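Local coordinates for GH127 beta-L-arabinofuranoside (Geobacillus stearothermophilus, PDB 4QK0), which probably hydrolyses beta-L-arabinofuranosides, removing beta-linked L-arabinofuranose units as a family GH127 glycoside hydrolase, at residues A[431-445]-A[448-461]. Sequence-based numbering, arbitrary orientation.
Sequences QTSDALFVHLYVGSD and TEIDGRSVKIMQET
Q459 sends its amide across to the chain at L440-V442 and is gripped there by backbone on both of its polar atoms. NE2 of Q459 gives a hydrogen bond to L440 O (3.1 Å), which lies near the amide plane, while OE1 of Q459 takes the N-H of V442 from above its carbonyl plane, 41° out of it. The side chain runs extended beyond CG, long enough to bring OE1 to the edge of the Y441 ring, 3.5 Å from CD1, with ring and amide planes 76° apart. V438 CG1 packs against NE2.

The backbone of Q459 pairs with S444 as an antiparallel hydrogen-bonded pair: Q459 N to S444 O is short and nearly straight (2.7 Å), and S444 N returns a bond to Q459 O. Just past this pair, a water bridges G443 N and T461 O.

At the other end, T448 OG1 donates to Q431 OE1 (2.7 Å) in the carbonyl plane, on a lone pair. With CG anti to the backbone N (chi1 -180°) and a bend at chi2, Q431 turns its NE2 back onto T432 O, so both ends of the amide are held. A leucine in its place would probably leave the T448 hydroxyl without this acceptor and T432 O without its side-chain donor. Between the two polar grips, L436 CD1 meets I457 CD1 tip to tip at 3.6 Å.

Y429 OH bonds both S444 OG and Q459 NE2, a second shell that helps fix the amide. In the GH127 middle domain, the hairpin 444-450/453-461, with its type I' turn at I450-R453, lies in an antiparallel sheet, strand 15-18 beside 444-450 and strand 468-475 beside 453-461; L436 and V438, from strand 436-438 of a second sheet, pack against it in the buried interface.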
ATOM      1  N   GLN A 431      10.187 -34.484  26.122  1.00 38.59           N
ATOM      2  CA  GLN A 431      10.059 -35.574  27.081  1.00 42.16           C
ATOM      3  C   GLN A 431       8.958 -35.225  28.047  1.00 39.50           C
ATOM      4  O   GLN A 431       9.008 -34.226  28.728  1.00 42.41           O
ATOM      5  CB  GLN A 431      11.349 -35.808  27.877  1.00 46.76           C
ATOM      6  CG  GLN A 431      11.255 -36.952  28.888  1.00 49.39           C
ATOM      7  CD  GLN A 431      11.090 -38.256  28.181  1.00 58.14           C
ATOM      8  OE1 GLN A 431      12.030 -38.729  27.544  1.00 63.20           O
ATOM      9  NE2 GLN A 431       9.874 -38.821  28.220  1.00 60.75           N
ATOM     10  N   THR A 432       7.948 -36.063  28.078  1.00 39.94           N
ATOM     11  CA  THR A 432       6.884 -35.998  29.045  1.00 42.81           C
ATOM     12  C   THR A 432       6.883 -37.315  29.858  1.00 47.06           C
ATOM     13  O   THR A 432       7.648 -38.235  29.535  1.00 43.31           O
ATOM     14  CB  THR A 432       5.635 -35.737  28.210  1.00 44.90           C
ATOM     15  OG1 THR A 432       5.328 -34.358  28.327  1.00 49.62           O
ATOM     16  CG2 THR A 432       4.482 -36.538  28.584  1.00 41.37           C
ATOM     17  N   SER A 433       6.115 -37.404  30.950  1.00 54.03           N
ATOM     18  CA  SER A 433       6.051 -38.678  31.715  1.00 54.10           C
ATOM     19  C   SER A 433       5.178 -39.683  30.962  1.00 53.50           C
ATOM     20  O   SER A 433       5.386 -40.871  31.036  1.00 52.39           O
ATOM     21  CB  SER A 433       5.526 -38.454  33.130  1.00 57.23           C
ATOM     22  OG  SER A 433       4.157 -38.099  33.102  1.00 63.24           O
ATOM     23  N   ASP A 434       4.213 -39.169  30.216  1.00 56.14           N
ATOM     24  CA  ASP A 434       3.422 -39.953  29.279  1.00 58.79           C
ATOM     25  C   ASP A 434       4.141 -40.500  28.020  1.00 61.80           C
ATOM     26  O   ASP A 434       3.693 -41.515  27.497  1.00 62.88           O
ATOM     27  CB  ASP A 434       2.244 -39.119  28.752  1.00 57.97           C
ATOM     28  CG  ASP A 434       1.171 -38.811  29.826  1.00 61.96           C
ATOM     29  OD1 ASP A 434       1.342 -39.188  31.025  1.00 49.08           O
ATOM     30  OD2 ASP A 434       0.138 -38.206  29.421  1.00 53.83           O
ATOM     31  N   ALA A 435       5.203 -39.841  27.528  1.00 55.01           N
ATOM     32  CA  ALA A 435       5.758 -40.150  26.206  1.00 44.01           C
ATOM     33  C   ALA A 435       7.016 -39.364  25.854  1.00 40.95           C
ATOM     34  O   ALA A 435       7.277 -38.297  26.415  1.00 49.86           O
ATOM     35  CB  ALA A 435       4.694 -39.878  25.159  1.00 43.62           C
ATOM     36  N   LEU A 436       7.818 -39.891  24.938  1.00 36.44           N
ATOM     37  CA  LEU A 436       8.832 -39.078  24.247  1.00 36.65           C
ATOM     38  C   LEU A 436       8.260 -38.672  22.856  1.00 34.97           C
ATOM     39  O   LEU A 436       7.884 -39.536  22.044  1.00 32.10           O
ATOM     40  CB  LEU A 436      10.133 -39.839  24.114  1.00 36.89           C
ATOM     41  CG  LEU A 436      11.434 -39.108  23.734  1.00 38.59           C
ATOM     42  CD1 LEU A 436      11.742 -39.271  22.285  1.00 39.72           C
ATOM     43  CD2 LEU A 436      11.466 -37.639  24.099  1.00 38.79           C
ATOM     44  N   PHE A 437       8.103 -37.363  22.651  1.00 30.14           N
ATOM     45  CA  PHE A 437       7.516 -36.781  21.406  1.00 30.05           C
ATOM     46  C   PHE A 437       8.617 -36.305  20.471  1.00 30.43           C
ATOM     47  O   PHE A 437       9.567 -35.686  20.935  1.00 27.53           O
ATOM     48  CB  PHE A 437       6.588 -35.607  21.704  1.00 29.59           C
ATOM     49  CG  PHE A 437       5.331 -36.005  22.408  1.00 30.38           C
ATOM     50  CD1 PHE A 437       4.276 -36.499  21.707  1.00 31.48           C
ATOM     51  CD2 PHE A 437       5.255 -35.956  23.782  1.00 33.88           C
ATOM     52  CE1 PHE A 437       3.137 -36.906  22.352  1.00 36.02           C
ATOM     53  CE2 PHE A 437       4.113 -36.342  24.457  1.00 35.25           C
ATOM     54  CZ  PHE A 437       3.049 -36.836  23.738  1.00 38.82           C
ATOM     55  N   VAL A 438       8.509 -36.681  19.191  1.00 28.82           N
ATOM     56  CA  VAL A 438       9.359 -36.156  18.124  1.00 29.52           C
ATOM     57  C   VAL A 438       8.537 -35.112  17.338  1.00 28.36           C
ATOM     58  O   VAL A 438       7.548 -35.460  16.676  1.00 25.83           O
ATOM     59  CB  VAL A 438       9.830 -37.271  17.192  1.00 29.75           C
ATOM     60  CG1 VAL A 438      10.860 -36.745  16.208  1.00 33.40           C
ATOM     61  CG2 VAL A 438      10.483 -38.370  18.020  1.00 32.72           C
ATOM     62  N   HIS A 439       8.915 -33.840  17.472  1.00 26.13           N
ATOM     63  CA  HIS A 439       8.225 -32.755  16.766  1.00 24.72           C
ATOM     64  C   HIS A 439       8.820 -32.492  15.381  1.00 26.27           C
ATOM     65  O   HIS A 439       8.084 -32.364  14.403  1.00 26.34           O
ATOM     66  CB  HIS A 439       8.350 -31.449  17.503  1.00 23.50           C
ATOM     67  CG  HIS A 439       7.745 -31.457  18.846  1.00 24.72           C
ATOM     68  ND1 HIS A 439       6.568 -32.114  19.127  1.00 26.75           N
ATOM     69  CD2 HIS A 439       8.156 -30.890  19.999  1.00 24.93           C
ATOM     70  CE1 HIS A 439       6.282 -31.949  20.399  1.00 27.28           C
ATOM     71  NE2 HIS A 439       7.222 -31.194  20.946  1.00 28.23           N
ATOM     72  N   LEU A 440      10.153 -32.429  15.310  1.00 28.00           N
ATOM     73  CA  LEU A 440      10.870 -32.089  14.058  1.00 26.80           C
ATOM     74  C   LEU A 440      11.749 -33.243  13.592  1.00 29.61           C
ATOM     75  O   LEU A 440      12.255 -34.066  14.409  1.00 26.30           O
ATOM     76  CB  LEU A 440      11.746 -30.880  14.295  1.00 26.06           C
ATOM     77  CG  LEU A 440      11.051 -29.610  14.858  1.00 24.96           C
ATOM     78  CD1 LEU A 440      12.018 -28.483  15.103  1.00 22.13           C
ATOM     79  CD2 LEU A 440       9.981 -29.126  13.934  1.00 24.40           C
ATOM     80  N   TYR A 441      11.840 -33.360  12.277  1.00 25.14           N
ATOM     81  CA  TYR A 441      12.592 -34.410  11.658  1.00 27.88           C
ATOM     82  C   TYR A 441      13.944 -33.824  11.192  1.00 30.00           C
ATOM     83  O   TYR A 441      14.058 -33.148  10.203  1.00 31.35           O
ATOM     84  CB  TYR A 441      11.785 -35.076  10.558  1.00 28.40           C
ATOM     85  CG  TYR A 441      10.617 -35.795  11.175  1.00 27.62           C
ATOM     86  CD1 TYR A 441      10.815 -36.900  11.975  1.00 29.55           C
ATOM     87  CD2 TYR A 441       9.323 -35.331  11.030  1.00 29.91           C
ATOM     88  CE1 TYR A 441       9.748 -37.539  12.598  1.00 32.01           C
ATOM     89  CE2 TYR A 441       8.250 -35.958  11.663  1.00 32.69           C
ATOM     90  CZ  TYR A 441       8.485 -37.090  12.431  1.00 31.54           C
ATOM     91  OH  TYR A 441       7.452 -37.704  13.079  1.00 31.18           O
ATOM     92  N   VAL A 442      14.930 -34.061  12.029  1.00 30.72           N
ATOM     93  CA  VAL A 442      16.220 -33.412  11.983  1.00 34.11           C
ATOM     94  C   VAL A 442      17.197 -34.469  12.442  1.00 32.63           C
ATOM     95  O   VAL A 442      17.001 -35.043  13.514  1.00 31.40           O
ATOM     96  CB  VAL A 442      16.321 -32.256  12.996  1.00 34.72           C
ATOM     97  CG1 VAL A 442      17.714 -31.654  12.953  1.00 34.99           C
ATOM     98  CG2 VAL A 442      15.289 -31.183  12.708  1.00 34.98           C
ATOM     99  N   GLY A 443      18.204 -34.727  11.624  1.00 33.07           N
ATOM    100  CA  GLY A 443      19.301 -35.614  11.974  1.00 34.91           C
ATOM    101  C   GLY A 443      19.862 -35.206  13.329  1.00 38.63           C
ATOM    102  O   GLY A 443      20.307 -34.089  13.501  1.00 35.64           O
ATOM    103  N   SER A 444      19.769 -36.099  14.309  1.00 38.81           N
ATOM    104  CA  SER A 444      20.098 -35.767  15.697  1.00 34.68           C
ATOM    105  C   SER A 444      20.036 -36.983  16.613  1.00 32.78           C
ATOM    106  O   SER A 444      19.547 -38.046  16.231  1.00 32.21           O
ATOM    107  CB  SER A 444      19.094 -34.779  16.232  1.00 34.04           C
ATOM    108  OG  SER A 444      17.780 -35.324  16.151  1.00 34.64           O
ATOM    109  N   ASP A 445      20.537 -36.805  17.826  1.00 35.40           N
ATOM    110  CA  ASP A 445      20.266 -37.762  18.869  1.00 38.89           C
ATOM    111  C   ASP A 445      20.003 -37.134  20.211  1.00 37.07           C
ATOM    112  O   ASP A 445      20.334 -35.968  20.488  1.00 36.04           O
ATOM    113  CB  ASP A 445      21.307 -38.870  18.936  1.00 44.82           C
ATOM    114  CG  ASP A 445      22.692 -38.353  19.068  1.00 48.92           C
ATOM    115  OD1 ASP A 445      22.935 -37.650  20.061  1.00 66.00           O
ATOM    116  OD2 ASP A 445      23.513 -38.652  18.188  1.00 54.83           O
ATOM    117  N   THR A 448      17.887 -39.367  27.051  1.00 39.61           N
ATOM    118  CA  THR A 448      16.818 -38.883  27.915  1.00 39.02           C
ATOM    119  C   THR A 448      16.464 -39.971  28.923  1.00 46.44           C
ATOM    120  O   THR A 448      17.050 -41.043  28.912  1.00 44.15           O
ATOM    121  CB  THR A 448      15.617 -38.444  27.042  1.00 40.85           C
ATOM    122  OG1 THR A 448      14.550 -37.889  27.834  1.00 44.90           O
ATOM    123  CG2 THR A 448      15.082 -39.582  26.221  1.00 41.36           C
ATOM    124  N   GLU A 449      15.482 -39.698  29.767  1.00 51.29           N
ATOM    125  CA  GLU A 449      15.028 -40.650  30.769  1.00 55.81           C
ATOM    126  C   GLU A 449      13.536 -40.849  30.638  1.00 53.94           C
ATOM    127  O   GLU A 449      12.755 -39.882  30.617  1.00 56.48           O
ATOM    128  CB  GLU A 449      15.359 -40.136  32.162  1.00 60.87           C
ATOM    129  CG  GLU A 449      16.855 -40.025  32.406  1.00 61.58           C
ATOM    130  CD  GLU A 449      17.355 -40.994  33.459  1.00 74.71           C
ATOM    131  OE1 GLU A 449      16.639 -41.216  34.474  1.00 85.36           O
ATOM    132  OE2 GLU A 449      18.467 -41.534  33.270  1.00 76.72           O
ATOM    133  N   ILE A 450      13.141 -42.100  30.456  1.00 58.95           N
ATOM    134  CA  ILE A 450      11.731 -42.443  30.315  1.00 61.40           C
ATOM    135  C   ILE A 450      11.480 -43.513  31.394  1.00 69.30           C
ATOM    136  O   ILE A 450      12.237 -44.507  31.496  1.00 61.72           O
ATOM    137  CB  ILE A 450      11.361 -42.917  28.872  1.00 59.65           C
ATOM    138  CG1 ILE A 450      12.096 -42.090  27.799  1.00 54.77           C
ATOM    139  CG2 ILE A 450       9.855 -42.787  28.617  1.00 66.57           C
ATOM    140  CD1 ILE A 450      11.920 -42.569  26.367  1.00 54.65           C
ATOM    141  N   ASP A 451      10.459 -43.272  32.230  1.00 76.27           N
ATOM    142  CA  ASP A 451      10.089 -44.197  33.315  1.00 80.37           C
ATOM    143  C   ASP A 451      11.358 -44.552  34.133  1.00 77.39           C
ATOM    144  O   ASP A 451      11.657 -45.725  34.399  1.00 69.21           O
ATOM    145  CB  ASP A 451       9.371 -45.445  32.732  1.00 88.61           C
ATOM    146  CG  ASP A 451       8.185 -45.909  33.581  1.00 98.87           C
ATOM    147  OD1 ASP A 451       7.403 -45.046  34.021  1.00102.31           O
ATOM    148  OD2 ASP A 451       8.014 -47.135  33.795  1.00115.59           O
ATOM    149  N   GLY A 452      12.095 -43.494  34.499  1.00 73.20           N
ATOM    150  CA  GLY A 452      13.315 -43.574  35.306  1.00 65.99           C
ATOM    151  C   GLY A 452      14.482 -44.288  34.663  1.00 64.90           C
ATOM    152  O   GLY A 452      15.487 -44.545  35.303  1.00 57.40           O
ATOM    153  N   ARG A 453      14.367 -44.579  33.380  1.00 70.46           N
ATOM    154  CA  ARG A 453      15.381 -45.352  32.692  1.00 73.45           C
ATOM    155  C   ARG A 453      16.014 -44.554  31.554  1.00 61.62           C
ATOM    156  O   ARG A 453      15.332 -43.808  30.817  1.00 59.54           O
ATOM    157  CB  ARG A 453      14.700 -46.582  32.121  1.00 90.57           C
ATOM    158  CG  ARG A 453      15.569 -47.558  31.326  1.00 94.96           C
ATOM    159  CD  ARG A 453      14.736 -48.113  30.204  1.00104.60           C
ATOM    160  NE  ARG A 453      13.386 -48.142  30.764  1.00121.16           N
ATOM    161  CZ  ARG A 453      12.287 -47.894  30.091  1.00126.03           C
ATOM    162  NH1 ARG A 453      11.094 -47.900  30.699  1.00120.27           N
ATOM    163  NH2 ARG A 453      12.404 -47.648  28.809  1.00138.87           N
ATOM    164  N   SER A 454      17.299 -44.788  31.369  1.00 49.44           N
ATOM    165  CA  SER A 454      18.048 -44.114  30.358  1.00 51.68           C
ATOM    166  C   SER A 454      17.802 -44.642  28.925  1.00 48.36           C
ATOM    167  O   SER A 454      17.902 -45.844  28.677  1.00 44.48           O
ATOM    168  CB  SER A 454      19.516 -44.231  30.688  1.00 50.92           C
ATOM    169  OG  SER A 454      20.279 -43.814  29.587  1.00 51.96           O
ATOM    170  N   VAL A 455      17.466 -43.729  27.995  1.00 39.55           N
ATOM    171  CA  VAL A 455      17.130 -44.112  26.613  1.00 38.48           C
ATOM    172  C   VAL A 455      17.800 -43.201  25.605  1.00 38.05           C
ATOM    173  O   VAL A 455      17.732 -41.979  25.718  1.00 34.15           O
ATOM    174  CB  VAL A 455      15.614 -44.057  26.337  1.00 37.16           C
ATOM    175  CG1 VAL A 455      15.306 -44.557  24.935  1.00 35.26           C
ATOM    176  CG2 VAL A 455      14.868 -44.880  27.358  1.00 39.66           C
ATOM    177  N   LYS A 456      18.427 -43.821  24.623  1.00 37.51           N
ATOM    178  CA  LYS A 456      19.105 -43.128  23.579  1.00 40.84           C
ATOM    179  C   LYS A 456      18.274 -43.266  22.288  1.00 41.25           C
ATOM    180  O   LYS A 456      17.900 -44.365  21.861  1.00 35.14           O
ATOM    181  CB  LYS A 456      20.501 -43.706  23.415  1.00 44.45           C
ATOM    182  CG  LYS A 456      21.517 -42.727  22.881  1.00 57.69           C
ATOM    183  CD  LYS A 456      21.603 -42.818  21.371  1.00 71.96           C
ATOM    184  CE  LYS A 456      22.587 -41.809  20.779  1.00 78.96           C
ATOM    185  NZ  LYS A 456      23.959 -42.364  20.571  1.00 78.68           N
ATOM    186  N   ILE A 457      18.007 -42.128  21.659  1.00 41.12           N
ATOM    187  CA  ILE A 457      17.285 -42.099  20.380  1.00 42.90           C
ATOM    188  C   ILE A 457      18.058 -41.339  19.313  1.00 39.48           C
ATOM    189  O   ILE A 457      18.577 -40.271  19.574  1.00 40.40           O
ATOM    190  CB  ILE A 457      15.893 -41.541  20.593  1.00 44.34           C
ATOM    191  CG1 ILE A 457      15.104 -42.605  21.320  1.00 41.08           C
ATOM    192  CG2 ILE A 457      15.224 -41.238  19.250  1.00 48.86           C
ATOM    193  CD1 ILE A 457      13.838 -42.129  21.927  1.00 45.24           C
HETATM  194  N   MSE A 458      18.200 -41.951  18.151  1.00 42.72           N
HETATM  195  CA  MSE A 458      18.959 -41.399  17.038  1.00 46.37           C
HETATM  196  C   MSE A 458      17.991 -41.210  15.895  1.00 42.72           C
HETATM  197  O   MSE A 458      17.197 -42.119  15.606  1.00 39.51           O
HETATM  198  CB  MSE A 458      19.973 -42.443  16.610  1.00 54.15           C
HETATM  199  CG  MSE A 458      21.402 -41.962  16.471  1.00 74.50           C
HETATM  200 SE   MSE A 458      22.641 -43.454  16.510  1.00112.50          SE
HETATM  201  CE  MSE A 458      22.006 -44.419  18.117  1.00 97.38           C
ATOM    202  N   GLN A 459      18.046 -40.040  15.243  1.00 37.86           N
ATOM    203  CA  GLN A 459      17.330 -39.788  13.961  1.00 37.02           C
ATOM    204  C   GLN A 459      18.320 -39.652  12.835  1.00 36.52           C
ATOM    205  O   GLN A 459      19.199 -38.798  12.923  1.00 31.12           O
ATOM    206  CB  GLN A 459      16.636 -38.447  13.980  1.00 36.35           C
ATOM    207  CG  GLN A 459      15.228 -38.430  14.416  1.00 39.14           C
ATOM    208  CD  GLN A 459      14.531 -37.139  14.071  1.00 34.88           C
ATOM    209  OE1 GLN A 459      14.198 -36.889  12.910  1.00 38.42           O
ATOM    210  NE2 GLN A 459      14.306 -36.327  15.063  1.00 35.57           N
ATOM    211  N   GLU A 460      18.147 -40.411  11.763  1.00 38.21           N
ATOM    212  CA  GLU A 460      18.935 -40.219  10.536  1.00 43.77           C
ATOM    213  C   GLU A 460      17.958 -39.903   9.413  1.00 38.73           C
ATOM    214  O   GLU A 460      17.003 -40.635   9.201  1.00 37.23           O
ATOM    215  CB  GLU A 460      19.741 -41.469  10.166  1.00 47.64           C
ATOM    216  CG  GLU A 460      20.694 -41.920  11.280  1.00 64.15           C
ATOM    217  CD  GLU A 460      21.462 -43.209  10.948  1.00 66.42           C
ATOM    218  OE1 GLU A 460      20.862 -44.314  10.907  1.00 63.87           O
ATOM    219  OE2 GLU A 460      22.684 -43.106  10.738  1.00 71.36           O
ATOM    220  N   THR A 461      18.197 -38.821   8.708  1.00 33.68           N
ATOM    221  CA  THR A 461      17.245 -38.367   7.682  1.00 37.85           C
ATOM    222  C   THR A 461      17.876 -37.244   6.879  1.00 34.31           C
ATOM    223  O   THR A 461      18.697 -36.496   7.430  1.00 31.78           O
ATOM    224  CB  THR A 461      15.934 -37.836   8.308  1.00 33.35           C
ATOM    225  OG1 THR A 461      14.993 -37.527   7.267  1.00 40.23           O
ATOM    226  CG2 THR A 461      16.191 -36.652   9.190  1.00 32.10           C
TER
HETATM  227  O   HOH W   1      18.453 -34.067   8.620  1.00 36.97           O